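Local coordinates for protein Bot.2110.4 (Unidentified, PDB 5VMR) that probably acts as a small designed three-helix protein that binds botulinum neurotoxin, at residues Leu7-Lys10 and Phe11-Ile15. Numbering follows the deposited sequence.
Sequences LKIK and FFLEI
K8 lays its aliphatic stem alongside the ring of F12 one turn further on, CG of K8 lying 3.7 Å from CE2 of F12. With K8 CG anti to its own N (chi1 -177°) and F12 CG beside its own N (chi1 -73°), stem and ring come to run side by side. Beyond the stem the lysine bends, and its NZ makes a salt bridge with an acidic side chain of the partner protein, whose aromatic residue also meets the F12 ring edge-to-face. On another side of the helix, CG2 of I9 only just reaches CD1 of L13, at 4.5 Å. The K10 and E14 side chains pass each other at a slant, with NZ of K10 4.1 Å from OE1 of E14, too far for a salt bridge; the carboxylate is instead held by basic and polar side chains of the partner protein. Successive i to i+4 backbone bonds tie the turns together, from L7 O to F11 N (2.8 Å) through K10 O to E14 N (2.7 Å). Apart from I15, where the chain leaves helical geometry, both segments belong to helix 3-14, which packs against helix 18-28: K8 meets A24, F12 meets A20, L13 meets A21, and I9 rests on C28, whose disulfide to C5 links the two helices.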
loop_
_atom_site.group_PDB
_atom_site.type_symbol
_atom_site.label_atom_id
_atom_site.label_comp_id
_atom_site.label_asym_id
_atom_site.label_seq_id
_atom_site.Cartn_x
_atom_site.Cartn_y
_atom_site.Cartn_z
ATOM N N LEU C 7 -12.308 28.507 17.808
ATOM C CA LEU C 7 -12.603 27.322 17.011
ATOM C C LEU C 7 -13.402 26.313 17.810
ATOM O O LEU C 7 -14.307 25.656 17.287
ATOM C CB LEU C 7 -11.316 26.686 16.513
ATOM C CG LEU C 7 -10.566 27.597 15.548
ATOM C CD1 LEU C 7 -9.095 27.242 15.547
ATOM C CD2 LEU C 7 -11.170 27.480 14.164
ATOM N N LYS C 8 -13.047 26.190 19.081
ATOM C CA LYS C 8 -13.742 25.293 19.996
ATOM C C LYS C 8 -15.234 25.659 20.045
ATOM O O LYS C 8 -16.105 24.789 20.018
ATOM C CB LYS C 8 -13.072 25.366 21.371
ATOM C CG LYS C 8 -13.625 24.451 22.427
ATOM C CD LYS C 8 -12.547 24.172 23.475
ATOM C CE LYS C 8 -12.411 25.307 24.478
ATOM N NZ LYS C 8 -13.719 25.698 25.061
ATOM N N ILE C 9 -15.521 26.956 20.037
ATOM C CA ILE C 9 -16.902 27.428 19.999
ATOM C C ILE C 9 -17.601 27.003 18.718
ATOM O O ILE C 9 -18.739 26.528 18.757
ATOM C CB ILE C 9 -16.975 28.965 20.119
ATOM C CG1 ILE C 9 -16.339 29.416 21.436
ATOM C CG2 ILE C 9 -18.419 29.461 19.978
ATOM C CD1 ILE C 9 -16.103 30.897 21.519
ATOM N N LYS C 10 -16.930 27.165 17.575
ATOM C CA LYS C 10 -17.577 26.809 16.317
ATOM C C LYS C 10 -17.726 25.302 16.198
ATOM O O LYS C 10 -18.681 24.812 15.589
ATOM C CB LYS C 10 -16.818 27.354 15.104
ATOM C CG LYS C 10 -17.672 27.247 13.850
ATOM C CD LYS C 10 -17.299 28.256 12.792
ATOM C CE LYS C 10 -18.438 28.420 11.795
ATOM N NZ LYS C 10 -19.267 27.189 11.703
ATOM N N PHE C 11 -16.787 24.566 16.784
ATOM C CA PHE C 11 -16.927 23.116 16.828
ATOM C C PHE C 11 -18.207 22.755 17.566
ATOM O O PHE C 11 -19.051 21.986 17.065
ATOM C CB PHE C 11 -15.750 22.451 17.525
ATOM C CG PHE C 11 -15.944 20.981 17.722
ATOM C CD1 PHE C 11 -15.802 20.103 16.651
ATOM C CD2 PHE C 11 -16.325 20.473 18.961
ATOM C CE1 PHE C 11 -15.996 18.734 16.816
ATOM C CE2 PHE C 11 -16.531 19.104 19.140
ATOM C CZ PHE C 11 -16.364 18.230 18.063
ATOM N N PHE C 12 -18.374 23.341 18.746
ATOM C CA PHE C 12 -19.566 23.031 19.519
ATOM C C PHE C 12 -20.801 23.422 18.725
ATOM O O PHE C 12 -21.722 22.642 18.662
ATOM C CB PHE C 12 -19.534 23.694 20.896
ATOM C CG PHE C 12 -18.554 23.050 21.834
ATOM C CD1 PHE C 12 -18.413 21.670 21.849
ATOM C CD2 PHE C 12 -17.783 23.807 22.699
ATOM C CE1 PHE C 12 -17.506 21.053 22.697
ATOM C CE2 PHE C 12 -16.878 23.195 23.561
ATOM C CZ PHE C 12 -16.742 21.818 23.559
ATOM N N LEU C 13 -20.793 24.556 18.030
ATOM C CA LEU C 13 -21.921 24.882 17.144
ATOM C C LEU C 13 -22.102 23.851 16.025
ATOM O O LEU C 13 -23.216 23.502 15.645
ATOM C CB LEU C 13 -21.731 26.269 16.523
ATOM C CG LEU C 13 -21.738 27.446 17.499
ATOM C CD1 LEU C 13 -21.448 28.737 16.768
ATOM C CD2 LEU C 13 -23.083 27.522 18.188
ATOM N N GLU C 14 -20.983 23.386 15.484
ATOM C CA GLU C 14 -20.992 22.422 14.389
ATOM C C GLU C 14 -21.643 21.078 14.790
ATOM O O GLU C 14 -22.247 20.404 13.960
ATOM C CB GLU C 14 -19.550 22.224 13.880
ATOM C CG GLU C 14 -19.409 21.328 12.665
ATOM C CD GLU C 14 -19.791 21.991 11.348
ATOM O OE1 GLU C 14 -19.368 23.139 11.079
ATOM O OE2 GLU C 14 -20.526 21.346 10.573
ATOM N N ILE C 15 -21.526 20.694 16.057
ATOM C CA ILE C 15 -22.081 19.418 16.520
ATOM C C ILE C 15 -23.449 19.536 17.237
ATOM O O ILE C 15 -23.936 18.553 17.793
ATOM C CB ILE C 15 -21.089 18.688 17.475
ATOM C CG1 ILE C 15 -20.976 19.411 18.817
ATOM C CG2 ILE C 15 -19.686 18.579 16.846
ATOM C CD1 ILE C 15 -20.242 18.614 19.878
#